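PDB 1XFJ: purine nucleoside phosphorylase from Caulobacter vibrioides, which probably acts as a purine nucleoside phosphorylase, splitting inosine and S-methyl-5'-thioadenosine with phosphate, and probably also deaminates adenosine. Local coordinates for residues A[22-27]-A[116-121]; A[108-113]-A[252-257]; A[160-165]-A[223-228]. All blocks are in the same frame, centred on the assembly; numbering follows the deposited sequence.

Interaction 1 of 3, residues A[22-27]-A[116-121]; sequences HAFFTR and PVLLVD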
# COMPACT_ATOMS: atom_id res chain seq x y z
N HIS A 22 -8.67 9.07 4.65
CA HIS A 22 -7.57 8.16 4.31
C HIS A 22 -6.76 7.84 5.55
O HIS A 22 -6.85 8.54 6.55
CB HIS A 22 -6.62 8.84 3.32
CG HIS A 22 -5.70 9.82 3.98
ND1 HIS A 22 -4.35 9.56 4.16
CD2 HIS A 22 -5.93 11.03 4.54
CE1 HIS A 22 -3.80 10.57 4.81
NE2 HIS A 22 -4.73 11.47 5.05
N ALA A 23 -5.95 6.79 5.46
CA ALA A 23 -5.11 6.41 6.57
C ALA A 23 -4.18 5.26 6.23
O ALA A 23 -4.55 4.33 5.52
CB ALA A 23 -5.97 6.02 7.77
N PHE A 24 -2.96 5.37 6.73
CA PHE A 24 -1.95 4.33 6.58
C PHE A 24 -1.91 3.81 8.02
O PHE A 24 -1.40 4.48 8.91
CB PHE A 24 -0.60 4.92 6.19
CG PHE A 24 -0.58 5.53 4.81
CD1 PHE A 24 -0.57 4.72 3.68
CD2 PHE A 24 -0.60 6.91 4.65
CE1 PHE A 24 -0.57 5.29 2.40
CE2 PHE A 24 -0.60 7.49 3.38
CZ PHE A 24 -0.58 6.67 2.25
N PHE A 25 -2.49 2.64 8.25
CA PHE A 25 -2.54 2.09 9.59
C PHE A 25 -1.22 1.50 10.08
O PHE A 25 -0.32 1.21 9.28
CB PHE A 25 -3.66 1.06 9.68
CG PHE A 25 -5.03 1.66 9.56
CD1 PHE A 25 -5.63 2.26 10.66
CD2 PHE A 25 -5.67 1.72 8.33
CE1 PHE A 25 -6.86 2.91 10.54
CE2 PHE A 25 -6.90 2.37 8.19
CZ PHE A 25 -7.49 2.97 9.30
N THR A 26 -1.12 1.37 11.40
CA THR A 26 0.07 0.81 12.02
C THR A 26 -0.29 -0.58 12.55
O THR A 26 -1.37 -1.11 12.26
CB THR A 26 0.57 1.68 13.20
OG1 THR A 26 -0.33 1.56 14.31
CG2 THR A 26 0.66 3.14 12.78
N ARG A 27 0.62 -1.17 13.31
CA ARG A 27 0.40 -2.50 13.87
C ARG A 27 -0.38 -2.40 15.18
O ARG A 27 -0.84 -3.40 15.71
CB ARG A 27 1.74 -3.19 14.14
CG ARG A 27 2.55 -2.54 15.25
CD ARG A 27 3.86 -3.27 15.47
NE ARG A 27 3.64 -4.68 15.78
CZ ARG A 27 4.61 -5.59 15.78
NH1 ARG A 27 5.86 -5.24 15.50
NH2 ARG A 27 4.33 -6.86 16.06
N PRO A 116 2.36 0.92 -0.10
CA PRO A 116 0.94 1.13 -0.36
C PRO A 116 0.82 2.53 -0.96
O PRO A 116 1.56 3.43 -0.58
CB PRO A 116 0.32 1.03 1.03
CG PRO A 116 1.38 1.65 1.90
CD PRO A 116 2.67 1.07 1.33
N VAL A 117 -0.10 2.71 -1.89
CA VAL A 117 -0.29 4.01 -2.51
C VAL A 117 -1.75 4.41 -2.50
O VAL A 117 -2.61 3.65 -2.93
CB VAL A 117 0.22 4.03 -3.97
CG1 VAL A 117 0.16 5.44 -4.53
CG2 VAL A 117 1.63 3.48 -4.04
N LEU A 118 -2.03 5.60 -1.98
CA LEU A 118 -3.39 6.11 -1.94
C LEU A 118 -3.47 7.26 -2.93
O LEU A 118 -2.64 8.18 -2.89
CB LEU A 118 -3.73 6.59 -0.53
CG LEU A 118 -3.62 5.52 0.56
CD1 LEU A 118 -4.00 6.12 1.92
CD2 LEU A 118 -4.54 4.35 0.23
N LEU A 119 -4.45 7.20 -3.82
CA LEU A 119 -4.62 8.24 -4.83
C LEU A 119 -6.03 8.79 -4.84
O LEU A 119 -6.97 8.11 -4.42
CB LEU A 119 -4.32 7.67 -6.23
CG LEU A 119 -2.98 6.97 -6.45
CD1 LEU A 119 -3.14 5.49 -6.14
CD2 LEU A 119 -2.56 7.16 -7.91
N VAL A 120 -6.17 10.00 -5.35
CA VAL A 120 -7.48 10.63 -5.41
C VAL A 120 -7.53 11.78 -6.39
O VAL A 120 -6.56 12.52 -6.56
CB VAL A 120 -7.89 11.18 -4.01
CG1 VAL A 120 -6.83 12.13 -3.50
CG2 VAL A 120 -9.24 11.89 -4.09
N ASP A 121 -8.66 11.92 -7.07
CA ASP A 121 -8.89 13.03 -7.98
C ASP A 121 -10.03 13.74 -7.24
O ASP A 121 -11.17 13.29 -7.29
CB ASP A 121 -9.38 12.58 -9.35
CG ASP A 121 -9.68 13.75 -10.27
OD1 ASP A 121 -10.06 14.82 -9.75
OD2 ASP A 121 -9.55 13.60 -11.50

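Interaction 2 of 3, residues A[108-113]-A[252-257]; sequences GAMAAD and RLLSAI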
# COMPACT_ATOMS: atom_id res chain seq x y z
N GLY A 108 -8.85 -0.52 -0.04
CA GLY A 108 -7.70 -0.83 0.79
C GLY A 108 -6.65 -1.70 0.14
O GLY A 108 -6.92 -2.45 -0.80
N ALA A 109 -5.42 -1.57 0.64
CA ALA A 109 -4.27 -2.33 0.17
C ALA A 109 -3.51 -2.80 1.41
O ALA A 109 -3.44 -2.08 2.41
CB ALA A 109 -3.37 -1.46 -0.70
N MSE A 110 -2.95 -4.01 1.34
CA MSE A 110 -2.20 -4.58 2.46
C MSE A 110 -0.71 -4.62 2.16
O MSE A 110 -0.31 -4.78 1.01
CB MSE A 110 -2.65 -6.02 2.73
CG MSE A 110 -4.10 -6.21 3.05
SE MSE A 110 -4.39 -8.10 3.33
CE MSE A 110 -4.33 -8.67 1.48
N ALA A 111 0.10 -4.50 3.20
CA ALA A 111 1.54 -4.54 3.03
C ALA A 111 2.29 -4.70 4.34
O ALA A 111 1.74 -4.48 5.42
CB ALA A 111 2.01 -3.28 2.31
N ALA A 112 3.55 -5.10 4.22
CA ALA A 112 4.44 -5.29 5.36
C ALA A 112 5.85 -5.18 4.79
O ALA A 112 6.64 -6.11 4.91
CB ALA A 112 4.21 -6.66 6.00
N ASP A 113 6.10 -4.04 4.16
CA ASP A 113 7.37 -3.67 3.51
C ASP A 113 7.08 -3.10 2.12
O ASP A 113 7.68 -2.12 1.71
CB ASP A 113 8.31 -4.87 3.36
CG ASP A 113 9.18 -5.08 4.59
OD1 ASP A 113 9.08 -4.29 5.55
OD2 ASP A 113 9.96 -6.05 4.59
N ARG A 252 0.03 -8.07 8.57
CA ARG A 252 -0.12 -7.21 7.41
C ARG A 252 -0.77 -5.88 7.80
O ARG A 252 -1.75 -5.86 8.54
CB ARG A 252 -0.99 -7.89 6.34
CG ARG A 252 -0.72 -9.38 6.16
CD ARG A 252 0.73 -9.67 5.85
NE ARG A 252 1.02 -11.10 5.94
CZ ARG A 252 0.57 -12.01 5.08
NH1 ARG A 252 -0.18 -11.64 4.05
NH2 ARG A 252 0.87 -13.29 5.26
N LEU A 253 -0.20 -4.79 7.30
CA LEU A 253 -0.70 -3.45 7.58
C LEU A 253 -1.69 -3.04 6.49
O LEU A 253 -1.48 -3.34 5.32
CB LEU A 253 0.44 -2.45 7.57
CG LEU A 253 1.59 -2.70 8.53
CD1 LEU A 253 2.82 -1.91 8.08
CD2 LEU A 253 1.16 -2.30 9.93
N LEU A 254 -2.74 -2.33 6.88
CA LEU A 254 -3.71 -1.88 5.90
C LEU A 254 -3.54 -0.39 5.65
O LEU A 254 -3.16 0.36 6.55
CB LEU A 254 -5.14 -2.13 6.38
CG LEU A 254 -6.20 -1.89 5.30
CD1 LEU A 254 -6.12 -3.01 4.28
CD2 LEU A 254 -7.59 -1.84 5.91
N SER A 255 -3.79 0.03 4.42
CA SER A 255 -3.73 1.44 4.04
C SER A 255 -5.01 1.59 3.23
O SER A 255 -5.27 0.77 2.35
CB SER A 255 -2.51 1.73 3.17
OG SER A 255 -1.31 1.54 3.91
N ALA A 256 -5.81 2.60 3.52
CA ALA A 256 -7.06 2.74 2.79
C ALA A 256 -7.54 4.17 2.63
O ALA A 256 -7.11 5.07 3.33
CB ALA A 256 -8.14 1.90 3.47
N ILE A 257 -8.47 4.34 1.69
CA ILE A 257 -9.02 5.66 1.42
C ILE A 257 -10.47 5.47 0.99
O ILE A 257 -10.83 4.44 0.43
CB ILE A 257 -8.20 6.36 0.31
CG1 ILE A 257 -8.71 7.78 0.09
CG2 ILE A 257 -8.25 5.55 -0.99
CD1 ILE A 257 -7.77 8.63 -0.76

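Interaction 3 of 3, residues A[160-165]-A[223-228]; sequences TGVVGP and EWVGRD. With ACT (acetate ion), chain B.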
# COMPACT_ATOMS: atom_id res chain seq x y z
N THR A 160 -3.79 13.23 -6.88
CA THR A 160 -2.80 13.35 -5.81
C THR A 160 -2.51 11.90 -5.41
O THR A 160 -3.43 11.10 -5.25
CB THR A 160 -3.35 14.12 -4.58
OG1 THR A 160 -3.51 15.51 -4.92
CG2 THR A 160 -2.39 14.02 -3.40
N GLY A 161 -1.23 11.58 -5.27
CA GLY A 161 -0.84 10.22 -4.90
C GLY A 161 0.19 10.23 -3.79
O GLY A 161 1.20 10.94 -3.87
N VAL A 162 -0.05 9.44 -2.76
CA VAL A 162 0.85 9.37 -1.62
C VAL A 162 1.31 7.96 -1.32
O VAL A 162 0.50 7.03 -1.27
CB VAL A 162 0.19 9.94 -0.35
CG1 VAL A 162 1.13 9.81 0.84
CG2 VAL A 162 -0.20 11.39 -0.58
N VAL A 163 2.62 7.81 -1.12
CA VAL A 163 3.20 6.51 -0.80
C VAL A 163 3.24 6.41 0.72
O VAL A 163 3.70 7.33 1.39
CB VAL A 163 4.63 6.39 -1.37
CG1 VAL A 163 5.18 5.00 -1.13
CG2 VAL A 163 4.61 6.70 -2.87
N GLY A 164 2.77 5.29 1.27
CA GLY A 164 2.75 5.14 2.71
C GLY A 164 3.97 4.45 3.30
O GLY A 164 5.01 4.35 2.65
N PRO A 165 3.86 3.98 4.55
CA PRO A 165 4.98 3.30 5.21
C PRO A 165 5.38 2.09 4.37
O PRO A 165 4.53 1.38 3.85
CB PRO A 165 4.39 2.89 6.56
CG PRO A 165 3.31 3.92 6.80
CD PRO A 165 2.68 4.04 5.43
N GLU A 223 4.03 12.41 -2.64
CA GLU A 223 4.97 12.39 -1.53
C GLU A 223 4.99 11.02 -0.86
O GLU A 223 4.09 10.21 -1.04
CB GLU A 223 4.61 13.44 -0.47
CG GLU A 223 3.45 13.03 0.41
CD GLU A 223 3.56 13.56 1.83
OE1 GLU A 223 2.69 13.23 2.66
OE2 GLU A 223 4.51 14.32 2.11
N TRP A 224 6.06 10.78 -0.10
CA TRP A 224 6.20 9.55 0.67
C TRP A 224 6.14 10.02 2.12
O TRP A 224 6.78 11.01 2.47
CB TRP A 224 7.55 8.88 0.41
CG TRP A 224 7.79 7.69 1.30
CD1 TRP A 224 6.88 6.73 1.64
CD2 TRP A 224 9.02 7.32 1.95
NE1 TRP A 224 7.45 5.80 2.46
CE2 TRP A 224 8.76 6.13 2.67
CE3 TRP A 224 10.30 7.88 2.00
CZ2 TRP A 224 9.75 5.49 3.43
CZ3 TRP A 224 11.28 7.24 2.76
CH2 TRP A 224 11.00 6.05 3.47
N VAL A 225 5.37 9.32 2.95
CA VAL A 225 5.24 9.71 4.35
C VAL A 225 6.55 9.53 5.13
O VAL A 225 6.66 9.97 6.27
CB VAL A 225 4.12 8.91 5.05
CG1 VAL A 225 2.79 9.19 4.36
CG2 VAL A 225 4.43 7.42 5.03
N GLY A 226 7.52 8.87 4.51
CA GLY A 226 8.81 8.69 5.14
C GLY A 226 8.87 7.85 6.41
O GLY A 226 9.60 8.20 7.34
N ARG A 227 8.12 6.76 6.45
CA ARG A 227 8.14 5.86 7.60
C ARG A 227 8.66 4.51 7.10
O ARG A 227 8.17 3.99 6.10
CB ARG A 227 6.73 5.72 8.20
CG ARG A 227 6.15 7.02 8.75
CD ARG A 227 7.01 7.59 9.88
NE ARG A 227 6.95 6.76 11.08
CZ ARG A 227 5.98 6.81 11.98
NH1 ARG A 227 4.97 7.66 11.83
NH2 ARG A 227 6.01 6.01 13.04
N ASP A 228 9.66 3.97 7.80
CA ASP A 228 10.31 2.71 7.43
C ASP A 228 9.74 1.53 8.23
O ASP A 228 10.00 1.40 9.42
CB ASP A 228 11.81 2.83 7.69
CG ASP A 228 12.62 1.71 7.07
OD1 ASP A 228 12.09 0.60 6.90
OD2 ASP A 228 13.81 1.95 6.76
C ACT B . 2.39 7.36 14.27
O ACT B . 3.54 7.22 14.75
OXT ACT B . 1.98 8.21 13.42
CH3 ACT B . 1.34 6.39 14.77

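Interaction 1 of 3, residues A[22-27]-A[116-121]
Phe24 and Leu118 carry this contact through a CH-pi interaction. Methyl CD1 of Leu118 lies over one face of the Phe24 ring, offset toward the rim, 3.8 Å from the centroid and 25° off the ring normal. Its closest ring atom is CZ, with Phe24 CZ to Leu118 CD1 at 3.5 Å. The branch point rests on the same rim, Leu118 CG lying 3.6 Å from Phe24 CE1. The two side chains approach from opposite directions. The CB of Phe24 does not itself point at the other strand; a chi1 of -67°, with CG beside the backbone N, swings the ring over to meet the leucine.

Plain apolar packing surrounds this pair. Pro116 comes in obliquely, its CG 4.0 Å from Phe24 CD1. Beside the same methyl, His22 adds its CB, 4.0 Å from Leu118 CD1, and the ND1 side of its imidazole, which receives the methyl at the ring edge. Leu118 CD1 thus touches both aromatic side chains, Phe24 at a face and His22 at an edge.

No hydrogen bond crosses, as expected for strand axes 8.9 Å apart, even though the strands run almost exactly antiparallel at 176°. Ser255 and Ile257 of strand 253-259 and Leu14 of helix 12-15 pack around the same side chains, and every touching residue is buried. Strands 20-25 and 115-121 belong to different sheets, and this face-to-face packing is that of the core layer in a two-sheet, alpha-beta-beta-alpha fold.

Interaction 2 of 3, residues A[108-113]-A[252-257]
Ala109 and Ala111 pair with Ser255 and Leu253 in a regular antiparallel ladder, the strand axes 4.7 Å apart and their directions 158° from each other. Each of these two pairs is doubly hydrogen-bonded: Ala109 N to Ser255 O and Ser255 N to Ala109 O are both 2.9 Å, and the rung at Ala111 closes with Leu253 N to Ala111 O at 2.7 Å and a matching bond from Ala111 N to Leu253 O. Between and beyond them, Met110 with Leu254 and Gly108 with Ala256 form non-hydrogen-bonded pairs, the second drawn in to 4.1 Å between the Gly108 and Ala256 CA atoms.

On the face of Met110 and Leu254, the leucine leans across the ladder. Its CG lies anti to the backbone N (chi1 -170°), which carries CD1 over the neighbouring strand to 3.4 Å from Ala109 O and 4.0 Å from Met110 CG. Met110, a selenomethionine, meets Leu254 through CG and Arg252 CB through CB; its chain then bends at chi3 and carries the selenium off. Val72 packs on both side chains, and Leu70 also meets Leu254.

The other face carries Ala109, Ala111, Leu253 and Ser255. Leu253 CB sits 3.2 Å from Ala111 O, flanking the carbonyl that its own N-H grips. Ser255 turns here toward Phe24 and Pro116. At the end of the ladder, Arg252 sends its guanidinium away to a salt bridge with Asp249 and a bond to Tyr250 O. This is a classic antiparallel pairing of two inner strands, lying between strands 20-25 and 70-72 in the mixed five-stranded sheet of the two-sheet core.

Interaction 3 of 3, residues A[160-165]-A[223-228]
Val163 joins Glu223 and Val225 in parallel pairing: Val163 N to Glu223 O is 2.8 Å and Val225 N to Val163 O 3.0 Å, with a weak bond from Glu223 N to Gly161 O behind them. The two segments run 10° apart end to end and stay together past the strand ends.

There Trp224 takes over. With chi1 at 174° the indole reaches out from the strand, away from its own N, and lies along residues 163-164, where NE1 donates to Gly164 O at 2.8 Å. The acceptor lies in the indole plane, but the donor stands 44° out of the carbonyl plane, and the bond is bent. CD1 of the same edge packs on Val163 CG1. Val225 packs next to it, its CG2 3.8 Å from Pro165 CD and its CG1 against Val162 CG1.

Arg227 CB meets Pro165 CB, whereas its guanidinium turns away to Glu232 (salt bridge), Trp235 (cation-pi) and an acetate, probably from the crystallisation liquor, which accepts a bond from NH2 (3.2 Å to its O atom) and weak ones from NH1. The indole bond thus extends the pairing into the loops, while the guanidinium, beyond it, keeps N-H groups able to meet an anion.

Overall arrangement
Along the chain, interactions 1 and 2 interleave, since strand 106-111 leads directly into 115-121 and so passes from one sheet to the other. Interaction 3 follows interaction 1 and lies between the two segments of interaction 2. Interaction 2 sits within the five-stranded sheet and interaction 3 at the edge of the six-stranded one; interaction 1 bridges them, its centre about 7 Å from that of interaction 2 and 8 Å from that of interaction 3. Strand 253-259 pairs with 20-25, and 115-121 with 160-163. Interactions 2 and 3 do not touch (nearest atoms about 5 Å apart); residues 22-27 and 116-121, with strand 253-259, help pack the two sheets into one core.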